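Long-range contacts in putative oxidoreductase (Thermus thermophilus, PDB 2ISM), which is a putative oxidoreductase built as a six-bladed beta-propeller and carrying a bound calcium ion: residues Gly76-Ala81 against Tyr93-Val98; Tyr149-Glu154 against Gln205-His210; Gly169-Leu174 against Leu199-Pro204; Ala283-Gln288 against Arg316-Gln321; Tyr329-Asn334 against Asp346-Leu351. All blocks are in the same frame, centred on the assembly; numbering follows the deposited sequence.

Contact 1. Residues Gly76-Ala81 against Tyr93-Val98; sequences GLLGLA and YAYRTV
The Y93 ring turns its edge to A81: the carbonyl O of A81 lies close to the ring plane, 3.6 Å from Y93 CD2. Farther along, the Y95 ring and L78 run side by side, and L78 CD1 comes in obliquely to 3.8 Å from Y95 CD2. These residues sit on an antiparallel beta hairpin, strands 77-82 and 92-98, which begins one four-stranded blade of the propeller. L77 faces R96 and L80 faces A94 as non-hydrogen-bonded pairs, with a shift of one residue between them: a beta bulge. At the bulge the bond from L78 N to Y95 O is weak and bent (125°), whereas Y95 N meets G79 O nearly straight, at 3.0 Å. L80 carries CG anti to its own N (chi1 -169°), which swings CD1 back to 4.0 Å from A94 CB. Beyond the hairpin, Y93 OH bonds P176 O and R109. At the open end T97 grips G76 twice: its N gives to G76 O, and its OG1 accepts from G76 N at 3.1 Å.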
# COMPACT_ATOMS: atom_id res chain seq x y z
N GLY B 76 -20.73 22.60 -12.08
CA GLY B 76 -19.80 22.84 -13.18
C GLY B 76 -19.36 21.51 -13.75
O GLY B 76 -20.19 20.62 -13.95
N LEU B 77 -18.06 21.36 -14.02
CA LEU B 77 -17.54 20.10 -14.52
C LEU B 77 -17.00 19.16 -13.44
O LEU B 77 -15.83 19.24 -13.07
CB LEU B 77 -16.32 20.32 -15.41
CG LEU B 77 -15.61 19.05 -15.89
CD1 LEU B 77 -16.57 18.17 -16.69
CD2 LEU B 77 -14.41 19.44 -16.74
N LEU B 78 -17.85 18.27 -12.95
CA LEU B 78 -17.42 17.38 -11.88
C LEU B 78 -16.75 16.01 -11.75
O LEU B 78 -15.67 15.89 -11.18
CB LEU B 78 -18.72 17.20 -11.09
CG LEU B 78 -19.48 18.52 -10.87
CD1 LEU B 78 -20.84 18.26 -10.24
CD2 LEU B 78 -18.65 19.47 -10.00
N GLY B 79 -17.41 14.97 -12.27
CA GLY B 79 -16.88 13.62 -12.18
C GLY B 79 -16.26 13.33 -13.54
O GLY B 79 -16.63 13.95 -14.54
N LEU B 80 -15.33 12.38 -13.56
CA LEU B 80 -14.64 12.01 -14.80
C LEU B 80 -14.25 10.53 -14.71
O LEU B 80 -13.79 10.07 -13.67
CB LEU B 80 -13.37 12.86 -14.95
CG LEU B 80 -12.60 12.85 -16.26
CD1 LEU B 80 -13.37 13.61 -17.32
CD2 LEU B 80 -11.23 13.48 -16.05
N ALA B 81 -14.43 9.78 -15.80
CA ALA B 81 -14.06 8.37 -15.80
C ALA B 81 -13.87 7.82 -17.20
O ALA B 81 -14.65 8.11 -18.11
CB ALA B 81 -15.11 7.54 -15.06
N TYR B 93 -15.81 9.65 -19.92
CA TYR B 93 -17.09 10.07 -19.37
C TYR B 93 -16.90 11.24 -18.42
O TYR B 93 -15.89 11.33 -17.73
CB TYR B 93 -17.77 8.91 -18.65
CG TYR B 93 -18.23 7.82 -19.60
CD1 TYR B 93 -19.59 7.64 -19.88
CD2 TYR B 93 -17.31 6.98 -20.23
CE1 TYR B 93 -20.01 6.66 -20.77
CE2 TYR B 93 -17.72 6.00 -21.12
CZ TYR B 93 -19.08 5.85 -21.39
OH TYR B 93 -19.49 4.88 -22.28
N ALA B 94 -17.87 12.14 -18.41
CA ALA B 94 -17.80 13.31 -17.55
C ALA B 94 -19.19 13.70 -17.09
O ALA B 94 -20.16 13.56 -17.84
CB ALA B 94 -17.16 14.47 -18.29
N TYR B 95 -19.28 14.16 -15.84
CA TYR B 95 -20.53 14.61 -15.23
C TYR B 95 -20.46 16.13 -15.23
O TYR B 95 -19.49 16.69 -14.73
CB TYR B 95 -20.61 14.10 -13.79
CG TYR B 95 -21.91 14.40 -13.06
CD1 TYR B 95 -22.80 13.37 -12.73
CD2 TYR B 95 -22.24 15.70 -12.66
CE1 TYR B 95 -23.98 13.62 -12.03
CE2 TYR B 95 -23.42 15.97 -11.96
CZ TYR B 95 -24.28 14.92 -11.64
OH TYR B 95 -25.44 15.16 -10.94
N ARG B 96 -21.47 16.80 -15.78
CA ARG B 96 -21.44 18.26 -15.80
C ARG B 96 -22.80 18.92 -15.64
O ARG B 96 -23.84 18.33 -15.97
CB ARG B 96 -20.82 18.77 -17.11
CG ARG B 96 -21.70 18.51 -18.34
CD ARG B 96 -21.27 19.34 -19.54
NE ARG B 96 -22.05 19.00 -20.73
CZ ARG B 96 -21.94 19.61 -21.91
NH1 ARG B 96 -21.07 20.60 -22.07
NH2 ARG B 96 -22.68 19.21 -22.94
N THR B 97 -22.78 20.15 -15.12
CA THR B 97 -24.00 20.93 -14.96
C THR B 97 -24.00 21.82 -16.21
O THR B 97 -23.02 22.51 -16.49
CB THR B 97 -23.93 21.85 -13.72
OG1 THR B 97 -23.43 21.10 -12.60
CG2 THR B 97 -25.32 22.39 -13.38
N VAL B 98 -25.08 21.78 -16.98
CA VAL B 98 -25.15 22.58 -18.20
C VAL B 98 -26.38 23.50 -18.16
O VAL B 98 -27.38 23.18 -17.52
CB VAL B 98 -25.20 21.68 -19.46
CG1 VAL B 98 -26.56 21.02 -19.60
CG2 VAL B 98 -24.86 22.49 -20.70

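Contact 2. Residues Tyr149-Glu154 against Gln205-His210; sequences YVTTGE and QGLAWH
W209 points the edge of its indole at the face of Y149, a T-shaped pair with planes at 74° and the six-membered rings centred 4.9 Å apart. The touching atom is W209 CZ2, which stands over the rim of the tyrosine ring, 3.3 Å from Y149 CD2. Beside the rings, T151 and L207 reach toward each other tip to tip, with T151 CG2 3.6 Å from L207 CG. T151 has OG1 between its N and carbonyl carbon (chi1 70°); this sends CG2 toward the leucine while OG1 bonds P204 O and R139 N. L207 CD1 packs at the base of the tyrosine side chain, 3.8 Å from Y149 CB. The packing joins two neighbouring propeller blades, strand 148-151 of one and the short strand 208-209 of the next. A single water bridges the aromatic pair, accepting from W209 NE1 at 3.0 Å and donating to Y149 OH at 2.6 Å. Y149 OH thus probably gives its own proton to D145 OD2, and this mostly apolar interface keeps its polar ring atoms paired.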
# COMPACT_ATOMS: atom_id res chain seq x y z
N TYR B 149 -21.45 4.01 -12.30
CA TYR B 149 -22.12 4.48 -11.10
C TYR B 149 -22.05 6.00 -11.07
O TYR B 149 -21.00 6.58 -11.34
CB TYR B 149 -21.46 3.89 -9.85
CG TYR B 149 -21.72 2.41 -9.68
CD1 TYR B 149 -22.58 1.95 -8.69
CD2 TYR B 149 -21.11 1.47 -10.52
CE1 TYR B 149 -22.83 0.58 -8.52
CE2 TYR B 149 -21.35 0.10 -10.36
CZ TYR B 149 -22.21 -0.33 -9.36
OH TYR B 149 -22.44 -1.68 -9.17
N VAL B 150 -23.17 6.63 -10.73
CA VAL B 150 -23.28 8.09 -10.70
C VAL B 150 -23.94 8.60 -9.42
O VAL B 150 -25.02 8.15 -9.07
CB VAL B 150 -24.16 8.57 -11.88
CG1 VAL B 150 -24.14 10.09 -11.97
CG2 VAL B 150 -23.68 7.93 -13.18
N THR B 151 -23.29 9.54 -8.73
CA THR B 151 -23.90 10.09 -7.52
C THR B 151 -24.57 11.41 -7.89
O THR B 151 -24.08 12.14 -8.75
CB THR B 151 -22.85 10.35 -6.39
OG1 THR B 151 -22.01 11.45 -6.74
CG2 THR B 151 -22.00 9.12 -6.15
N THR B 152 -25.71 11.69 -7.26
CA THR B 152 -26.44 12.93 -7.54
C THR B 152 -26.93 13.55 -6.24
O THR B 152 -27.19 12.84 -5.26
CB THR B 152 -27.67 12.69 -8.44
OG1 THR B 152 -28.67 11.97 -7.71
CG2 THR B 152 -27.28 11.89 -9.67
N GLY B 153 -27.06 14.88 -6.23
CA GLY B 153 -27.54 15.57 -5.04
C GLY B 153 -29.01 15.87 -5.20
O GLY B 153 -29.56 15.73 -6.30
N GLU B 154 -29.68 16.27 -4.11
CA GLU B 154 -31.10 16.59 -4.19
C GLU B 154 -31.35 18.08 -4.36
O GLU B 154 -32.43 18.58 -4.04
CB GLU B 154 -31.87 16.03 -2.98
CG GLU B 154 -31.11 16.00 -1.65
CD GLU B 154 -30.85 17.38 -1.07
OE1 GLU B 154 -31.30 17.64 0.06
OE2 GLU B 154 -30.19 18.20 -1.75
N GLN B 205 -20.67 12.41 -2.95
CA GLN B 205 -19.64 12.73 -3.93
C GLN B 205 -18.58 11.65 -4.05
O GLN B 205 -17.72 11.70 -4.93
CB GLN B 205 -19.14 14.16 -3.73
CG GLN B 205 -20.21 15.23 -3.88
CD GLN B 205 -19.65 16.63 -3.69
OE1 GLN B 205 -18.63 16.82 -3.03
NE2 GLN B 205 -20.33 17.63 -4.25
N GLY B 206 -18.64 10.66 -3.17
CA GLY B 206 -17.67 9.58 -3.21
C GLY B 206 -18.13 8.19 -3.60
O GLY B 206 -19.25 7.79 -3.30
N LEU B 207 -17.25 7.45 -4.29
CA LEU B 207 -17.53 6.09 -4.73
C LEU B 207 -16.25 5.28 -4.64
O LEU B 207 -15.24 5.65 -5.23
CB LEU B 207 -18.01 6.07 -6.18
CG LEU B 207 -19.38 6.65 -6.54
CD1 LEU B 207 -19.54 6.70 -8.06
CD2 LEU B 207 -20.47 5.80 -5.92
N ALA B 208 -16.29 4.17 -3.91
CA ALA B 208 -15.11 3.32 -3.77
C ALA B 208 -15.53 1.88 -3.52
O ALA B 208 -16.48 1.62 -2.78
CB ALA B 208 -14.24 3.83 -2.63
N TRP B 209 -14.83 0.94 -4.14
CA TRP B 209 -15.14 -0.48 -3.97
C TRP B 209 -14.07 -1.21 -3.17
O TRP B 209 -12.88 -1.05 -3.42
CB TRP B 209 -15.30 -1.14 -5.34
CG TRP B 209 -16.59 -0.79 -6.04
CD1 TRP B 209 -17.79 -1.44 -5.92
CD2 TRP B 209 -16.81 0.30 -6.94
NE1 TRP B 209 -18.75 -0.81 -6.69
CE2 TRP B 209 -18.17 0.26 -7.32
CE3 TRP B 209 -16.00 1.32 -7.45
CZ2 TRP B 209 -18.73 1.19 -8.20
CZ3 TRP B 209 -16.56 2.25 -8.32
CH2 TRP B 209 -17.91 2.18 -8.69
N HIS B 210 -14.51 -2.00 -2.19
CA HIS B 210 -13.58 -2.76 -1.36
C HIS B 210 -12.91 -3.79 -2.27
O HIS B 210 -13.58 -4.60 -2.91
CB HIS B 210 -14.35 -3.45 -0.23
CG HIS B 210 -13.47 -4.01 0.85
ND1 HIS B 210 -12.66 -5.10 0.65
CD2 HIS B 210 -13.28 -3.62 2.13
CE1 HIS B 210 -12.00 -5.36 1.77
NE2 HIS B 210 -12.35 -4.48 2.68
O HOH W 1 -21.30 -2.37 -6.91

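Contact 3. Residues Gly169-Leu174 against Leu199-Pro204; sequences GKILRL and LGHRNP
H201 is held to the start of segment 169-174 by its backbone and its ring. Its N donates to G169 O at 3.1 Å, from well above the carbonyl plane (44° out of it). I171 lies over one face of the imidazole, its CG1 4.1 Å from the ring centroid in a CH-pi contact, and the opposite face is met toward the rim by L199 O. K170 runs alongside L199, and there the fit is tight: K170 CD is 3.4 Å from L199 CB. P204 touches more lightly, with CG 4.1 Å from K170 O. In the propeller this is the edge of one blade, where strand 170-174 meets the end of its fourth strand, 196-199, and the chain loops away toward the next blade at strand 208-209. The lysine chain bends at chi2 (-72°) and again at chi4, and its NZ is gathered in by the carbonyl oxygens of D163, S166 and G168. Both imidazole nitrogens have partners, ND1 at E220 OE1 and NE2 at S198 OG, which fix the rotation of the ring. About 6 Å from the H201 side chain sits the calcium ion, whose site includes E233 and Y243.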
# COMPACT_ATOMS: atom_id res chain seq x y z
N GLY B 169 -30.56 12.92 -5.41
CA GLY B 169 -30.36 12.33 -4.10
C GLY B 169 -30.25 10.82 -4.23
O GLY B 169 -30.75 10.08 -3.40
N LYS B 170 -29.58 10.39 -5.30
CA LYS B 170 -29.44 8.97 -5.61
C LYS B 170 -28.03 8.58 -6.00
O LYS B 170 -27.13 9.40 -6.13
CB LYS B 170 -30.32 8.62 -6.81
CG LYS B 170 -31.78 9.06 -6.75
CD LYS B 170 -32.58 8.23 -5.76
CE LYS B 170 -34.08 8.46 -5.95
NZ LYS B 170 -34.47 9.88 -5.74
N ILE B 171 -27.87 7.27 -6.18
CA ILE B 171 -26.65 6.70 -6.73
C ILE B 171 -27.29 5.91 -7.86
O ILE B 171 -28.18 5.07 -7.63
CB ILE B 171 -25.90 5.75 -5.77
CG1 ILE B 171 -25.17 6.57 -4.70
CG2 ILE B 171 -24.87 4.95 -6.56
CD1 ILE B 171 -24.32 5.73 -3.75
N LEU B 172 -26.88 6.20 -9.08
CA LEU B 172 -27.43 5.53 -10.25
C LEU B 172 -26.44 4.52 -10.79
O LEU B 172 -25.24 4.64 -10.56
CB LEU B 172 -27.74 6.56 -11.34
CG LEU B 172 -28.43 7.86 -10.88
CD1 LEU B 172 -28.50 8.85 -12.03
CD2 LEU B 172 -29.82 7.54 -10.35
N ARG B 173 -26.95 3.51 -11.50
CA ARG B 173 -26.08 2.51 -12.11
C ARG B 173 -26.55 2.26 -13.54
O ARG B 173 -27.70 1.88 -13.77
CB ARG B 173 -26.10 1.20 -11.33
CG ARG B 173 -25.01 0.25 -11.80
CD ARG B 173 -25.01 -1.06 -11.05
NE ARG B 173 -26.22 -1.83 -11.32
CZ ARG B 173 -26.27 -3.15 -11.31
NH1 ARG B 173 -25.19 -3.86 -11.04
NH2 ARG B 173 -27.42 -3.77 -11.57
N LEU B 174 -25.65 2.49 -14.48
CA LEU B 174 -25.97 2.34 -15.89
C LEU B 174 -24.96 1.46 -16.62
O LEU B 174 -23.91 1.14 -16.09
CB LEU B 174 -25.94 3.72 -16.55
CG LEU B 174 -26.47 4.94 -15.79
CD1 LEU B 174 -26.06 6.21 -16.52
CD2 LEU B 174 -27.99 4.86 -15.66
N LEU B 199 -31.12 5.10 -2.89
CA LEU B 199 -31.75 6.40 -2.68
C LEU B 199 -31.56 6.90 -1.25
O LEU B 199 -30.91 6.25 -0.44
CB LEU B 199 -33.25 6.32 -3.00
CG LEU B 199 -34.11 5.44 -2.08
CD1 LEU B 199 -35.57 5.86 -2.20
CD2 LEU B 199 -33.93 3.97 -2.42
N GLY B 200 -32.14 8.06 -0.95
CA GLY B 200 -32.02 8.62 0.38
C GLY B 200 -30.67 9.26 0.66
O GLY B 200 -30.17 9.21 1.79
N HIS B 201 -30.06 9.84 -0.37
CA HIS B 201 -28.76 10.50 -0.23
C HIS B 201 -28.81 12.01 -0.45
O HIS B 201 -29.35 12.48 -1.45
CB HIS B 201 -27.81 10.05 -1.35
CG HIS B 201 -27.56 8.58 -1.38
ND1 HIS B 201 -26.77 7.94 -0.44
CD2 HIS B 201 -28.01 7.61 -2.21
CE1 HIS B 201 -26.76 6.64 -0.68
NE2 HIS B 201 -27.51 6.42 -1.75
N ARG B 202 -28.25 12.76 0.50
CA ARG B 202 -28.22 14.22 0.41
C ARG B 202 -27.37 14.84 -0.69
O ARG B 202 -27.90 15.46 -1.61
CB ARG B 202 -27.74 14.75 1.76
CG ARG B 202 -27.84 16.26 1.92
CD ARG B 202 -27.55 16.68 3.35
NE ARG B 202 -27.45 18.13 3.52
CZ ARG B 202 -26.44 18.87 3.09
NH1 ARG B 202 -25.42 18.31 2.45
NH2 ARG B 202 -26.44 20.19 3.29
N ASN B 203 -26.06 14.67 -0.60
CA ASN B 203 -25.16 15.19 -1.63
C ASN B 203 -24.07 14.17 -1.38
O ASN B 203 -23.32 14.25 -0.41
CB ASN B 203 -24.78 16.65 -1.40
CG ASN B 203 -24.07 17.25 -2.61
OD1 ASN B 203 -24.39 16.91 -3.75
ND2 ASN B 203 -23.13 18.15 -2.37
N PRO B 204 -23.96 13.17 -2.27
CA PRO B 204 -22.95 12.11 -2.16
C PRO B 204 -21.96 12.49 -3.26
O PRO B 204 -22.36 12.84 -4.37
CB PRO B 204 -23.66 10.79 -2.45
CG PRO B 204 -24.80 11.23 -3.33
CD PRO B 204 -25.30 12.48 -2.63

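Contact 4. Residues Ala283-Gln288 against Arg316-Gln321; sequences AGLRGQ and RLREVQ
Bends at chi3, 61° in R316 and -76° in R318, turn two guanidinium groups flat against L285. R316 is met over one face, toward the rim, by L285 CB, which is 3.8 Å from R316 NH2. R318 likewise presents a face to the branch end of the same leucine, with L285 CD2 3.9 Å from R318 NH2. Farther back, A283 CB packs 4.0 Å from L317 CB and 4.1 Å from V320 CG1. The two segments come from adjacent propeller blades: strand 279-284 runs out into a turn that lies against strand 317-322, the inner strand of the last blade. One backbone bond joins them, L317 N to G284 O at 2.9 Å and 161°. At the more open rim, Q288 lays its CG 3.6 Å from R316 N. Both arginines form salt bridges to D336 OD2, so the two like charges are gathered round one carboxylate and probably offset by it. R318 NE is further pinned by S333 OG.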
# COMPACT_ATOMS: atom_id res chain seq x y z
N ALA B 283 -11.12 11.90 1.86
CA ALA B 283 -10.65 13.27 1.70
C ALA B 283 -11.60 14.21 2.44
O ALA B 283 -12.82 14.07 2.35
CB ALA B 283 -10.59 13.64 0.22
N GLY B 284 -11.03 15.16 3.17
CA GLY B 284 -11.84 16.10 3.91
C GLY B 284 -11.76 17.49 3.32
O GLY B 284 -10.67 18.03 3.09
N LEU B 285 -12.92 18.07 3.05
CA LEU B 285 -12.96 19.42 2.51
C LEU B 285 -12.85 20.56 3.52
O LEU B 285 -11.90 21.35 3.46
CB LEU B 285 -14.29 19.65 1.77
CG LEU B 285 -14.38 18.92 0.43
CD1 LEU B 285 -15.80 18.94 -0.14
CD2 LEU B 285 -13.40 19.59 -0.54
N ARG B 286 -13.79 20.63 4.46
CA ARG B 286 -13.77 21.71 5.46
C ARG B 286 -12.76 21.28 6.52
O ARG B 286 -12.10 22.13 7.12
CB ARG B 286 -15.14 21.89 6.10
CG ARG B 286 -15.22 23.07 7.06
CD ARG B 286 -16.66 23.36 7.45
NE ARG B 286 -17.25 22.26 8.20
CZ ARG B 286 -18.54 21.95 8.17
NH1 ARG B 286 -19.38 22.65 7.42
NH2 ARG B 286 -18.99 20.93 8.89
N GLY B 287 -12.64 19.98 6.76
CA GLY B 287 -11.71 19.48 7.77
C GLY B 287 -10.26 19.59 7.34
O GLY B 287 -9.34 19.40 8.15
N GLN B 288 -10.05 19.89 6.06
CA GLN B 288 -8.71 20.05 5.49
C GLN B 288 -7.75 18.93 5.88
O GLN B 288 -6.62 19.18 6.32
CB GLN B 288 -8.12 21.40 5.92
CG GLN B 288 -8.89 22.60 5.38
CD GLN B 288 -8.29 23.92 5.84
OE1 GLN B 288 -7.08 24.13 5.74
NE2 GLN B 288 -9.13 24.81 6.34
N ARG B 316 -8.06 22.24 1.89
CA ARG B 316 -9.20 21.39 1.55
C ARG B 316 -8.81 20.29 0.56
O ARG B 316 -8.13 20.55 -0.43
CB ARG B 316 -10.31 22.26 0.95
CG ARG B 316 -10.82 23.35 1.90
CD ARG B 316 -11.61 24.41 1.15
NE ARG B 316 -12.79 23.88 0.48
CZ ARG B 316 -13.93 23.56 1.10
NH1 ARG B 316 -14.04 23.71 2.41
NH2 ARG B 316 -14.95 23.10 0.40
N LEU B 317 -9.25 19.07 0.83
CA LEU B 317 -8.95 17.94 -0.05
C LEU B 317 -10.17 17.25 -0.66
O LEU B 317 -11.01 16.73 0.07
CB LEU B 317 -8.26 16.82 0.73
CG LEU B 317 -7.00 17.23 1.51
CD1 LEU B 317 -6.35 15.99 2.12
CD2 LEU B 317 -6.02 17.94 0.59
N ARG B 318 -10.26 17.23 -1.99
CA ARG B 318 -11.41 16.63 -2.65
C ARG B 318 -11.41 15.29 -3.40
O ARG B 318 -12.28 14.45 -3.17
CB ARG B 318 -11.81 17.66 -3.72
CG ARG B 318 -13.18 17.41 -4.34
CD ARG B 318 -13.57 18.55 -5.28
NE ARG B 318 -14.01 19.76 -4.59
CZ ARG B 318 -15.21 19.92 -4.04
NH1 ARG B 318 -16.11 18.94 -4.10
NH2 ARG B 318 -15.54 21.07 -3.45
N GLU B 319 -10.44 15.09 -4.29
CA GLU B 319 -10.36 13.85 -5.05
C GLU B 319 -9.31 12.99 -4.35
O GLU B 319 -8.39 13.50 -3.72
CB GLU B 319 -9.94 14.08 -6.52
CG GLU B 319 -9.48 12.82 -7.27
CD GLU B 319 -10.61 11.83 -7.54
OE1 GLU B 319 -11.28 11.40 -6.58
OE2 GLU B 319 -10.82 11.47 -8.73
N VAL B 320 -9.48 11.67 -4.45
CA VAL B 320 -8.54 10.72 -3.88
C VAL B 320 -8.71 9.40 -4.63
O VAL B 320 -9.79 8.81 -4.63
CB VAL B 320 -8.75 10.52 -2.35
CG1 VAL B 320 -10.20 10.23 -2.04
CG2 VAL B 320 -7.86 9.39 -1.85
N GLN B 321 -7.64 8.96 -5.28
CA GLN B 321 -7.66 7.73 -6.05
C GLN B 321 -6.32 7.04 -6.04
O GLN B 321 -5.28 7.69 -5.96
CB GLN B 321 -8.01 8.00 -7.52
CG GLN B 321 -9.47 8.18 -7.83
CD GLN B 321 -9.76 7.88 -9.29
OE1 GLN B 321 -9.76 6.72 -9.70
NE2 GLN B 321 -9.98 8.92 -10.08

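Contact 5. Residues Tyr329-Asn334 against Asp346-Leu351; sequences YVTTSN and DRVLRL
D346 opens the second segment by directing its carboxylate at the end of strand 328-332, with OD1 2.8 Å from N334 N; its other oxygen, OD2, takes hydrogen bonds from V32 N and R335 N. R347 follows with a backbone bond, its O accepting from T332 N at 3.1 Å; its guanidinium makes a salt bridge from NE to E25 OE2, with a water as a lesser partner in its plane, 2.9 Å from R347 NH1. From V348 on, the chain is a true strand paired antiparallel with 328-332. V348 CG1 sits at the edge of the Y329 ring, 4.0 Å from Y329 CD1. L349 forms the hydrogen-bonded pair with V330: its N meets V330 O at 2.6 Å, almost straight at 176°, and its O takes V330 N at 2.8 Å. R350, with CG anti to its N (chi1 -178°), runs beside the tyrosine; its CG covers one face toward the rim, 4.2 Å from the centroid of the Y329 ring. L351 adds a light touch of CD1 on V330 CG2. With strand 23-27 on the far side of 348-351, the chain ends share one blade, the usual velcro closure of a propeller. R350 NH1 reaches Y329 OH only weakly, at 3.5 Å. The stronger partners are E24 for the arginine and D325 for the hydroxyl, so the arginine's charge is probably balanced mainly by E24.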
# COMPACT_ATOMS: atom_id res chain seq x y z
N TYR B 329 -3.28 9.22 -4.97
CA TYR B 329 -3.35 10.58 -5.49
C TYR B 329 -4.47 11.36 -4.82
O TYR B 329 -5.57 10.84 -4.61
CB TYR B 329 -3.58 10.54 -7.01
CG TYR B 329 -2.35 10.13 -7.79
CD1 TYR B 329 -1.57 11.09 -8.44
CD2 TYR B 329 -1.96 8.80 -7.87
CE1 TYR B 329 -0.43 10.73 -9.14
CE2 TYR B 329 -0.81 8.42 -8.57
CZ TYR B 329 -0.05 9.39 -9.20
OH TYR B 329 1.08 9.04 -9.90
N VAL B 330 -4.19 12.61 -4.48
CA VAL B 330 -5.18 13.46 -3.84
C VAL B 330 -5.13 14.85 -4.47
O VAL B 330 -4.07 15.28 -4.93
CB VAL B 330 -4.89 13.58 -2.32
CG1 VAL B 330 -5.87 14.55 -1.68
CG2 VAL B 330 -5.00 12.20 -1.67
N THR B 331 -6.26 15.54 -4.52
CA THR B 331 -6.29 16.89 -5.07
C THR B 331 -6.79 17.86 -4.01
O THR B 331 -7.52 17.48 -3.10
CB THR B 331 -7.22 17.00 -6.31
OG1 THR B 331 -8.59 16.85 -5.91
CG2 THR B 331 -6.86 15.94 -7.34
N THR B 332 -6.37 19.12 -4.13
CA THR B 332 -6.79 20.14 -3.18
C THR B 332 -7.95 20.94 -3.77
O THR B 332 -8.13 20.99 -4.99
CB THR B 332 -5.62 21.09 -2.83
OG1 THR B 332 -5.18 21.75 -4.01
CG2 THR B 332 -4.46 20.30 -2.24
N SER B 333 -8.74 21.55 -2.90
CA SER B 333 -9.91 22.30 -3.34
C SER B 333 -9.97 23.74 -2.87
O SER B 333 -11.02 24.38 -2.94
CB SER B 333 -11.16 21.47 -3.04
OG SER B 333 -12.30 21.98 -3.71
N ASN B 334 -8.84 24.23 -2.38
CA ASN B 334 -8.73 25.59 -1.86
C ASN B 334 -9.31 26.75 -2.67
O ASN B 334 -9.58 27.82 -2.12
CB ASN B 334 -7.26 25.87 -1.55
CG ASN B 334 -6.68 24.84 -0.61
OD1 ASN B 334 -5.60 24.30 -0.85
ND2 ASN B 334 -7.40 24.56 0.46
N ASP B 346 -4.26 24.40 -5.37
CA ASP B 346 -5.01 23.34 -6.01
C ASP B 346 -4.39 22.26 -6.84
O ASP B 346 -4.70 22.01 -8.02
CB ASP B 346 -6.24 23.87 -6.74
CG ASP B 346 -7.36 24.19 -5.76
OD1 ASP B 346 -7.07 24.06 -4.54
OD2 ASP B 346 -8.48 24.55 -6.17
N ARG B 347 -3.40 21.67 -6.19
CA ARG B 347 -2.52 20.70 -6.75
C ARG B 347 -3.02 19.28 -6.72
O ARG B 347 -3.99 18.94 -6.03
CB ARG B 347 -1.29 20.72 -5.84
CG ARG B 347 -0.75 22.09 -5.44
CD ARG B 347 0.34 21.91 -4.38
NE ARG B 347 1.27 23.04 -4.33
CZ ARG B 347 0.97 24.24 -3.84
NH1 ARG B 347 -0.24 24.48 -3.36
NH2 ARG B 347 1.88 25.20 -3.86
N VAL B 348 -2.33 18.46 -7.49
CA VAL B 348 -2.56 17.03 -7.53
C VAL B 348 -1.37 16.56 -6.71
O VAL B 348 -0.22 16.85 -7.05
CB VAL B 348 -2.43 16.49 -8.96
CG1 VAL B 348 -2.41 14.97 -8.93
CG2 VAL B 348 -3.60 16.99 -9.81
N LEU B 349 -1.64 15.85 -5.62
CA LEU B 349 -0.58 15.36 -4.75
C LEU B 349 -0.47 13.85 -4.86
O LEU B 349 -1.47 13.15 -5.04
CB LEU B 349 -0.86 15.75 -3.30
CG LEU B 349 -1.09 17.23 -3.01
CD1 LEU B 349 -1.48 17.42 -1.56
CD2 LEU B 349 0.17 18.03 -3.33
N ARG B 350 0.76 13.35 -4.76
CA ARG B 350 1.00 11.91 -4.83
C ARG B 350 1.59 11.48 -3.49
O ARG B 350 2.61 12.00 -3.06
CB ARG B 350 1.98 11.61 -5.97
CG ARG B 350 2.29 10.13 -6.17
CD ARG B 350 2.98 9.93 -7.51
NE ARG B 350 4.12 10.84 -7.64
CZ ARG B 350 4.56 11.32 -8.80
NH1 ARG B 350 3.96 10.99 -9.94
NH2 ARG B 350 5.60 12.14 -8.82
N LEU B 351 0.93 10.52 -2.84
CA LEU B 351 1.38 10.03 -1.55
C LEU B 351 1.99 8.64 -1.69
O LEU B 351 1.30 7.67 -2.01
CB LEU B 351 0.21 10.00 -0.56
CG LEU B 351 -0.20 11.35 0.03
CD1 LEU B 351 -0.60 12.31 -1.08
CD2 LEU B 351 -1.36 11.14 1.00
O HOH W 2 -2.81 23.20 -2.91

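Overall arrangement
From the N terminus, strand 23-27 waits for the end of the chain. Contact 1 then closes a short hairpin loop in one blade. Contact 2 closes a longer loop joining two neighbouring blades, and contact 3 falls wholly within that loop; the two meet through V150 O and L172 N, on adjacent strands of one sheet. Contact 1 touches contact 2 where the Y95 ring packs on V150. Contact 4 ties the next-to-last blade to the last, and contact 5 completes that last blade; strands 317-322 and 328-332 link them directly. No loops cross: apart from the enclosed contact 3, all follow in series. Contacts 3 and 5 lie about 25 Å apart between centres.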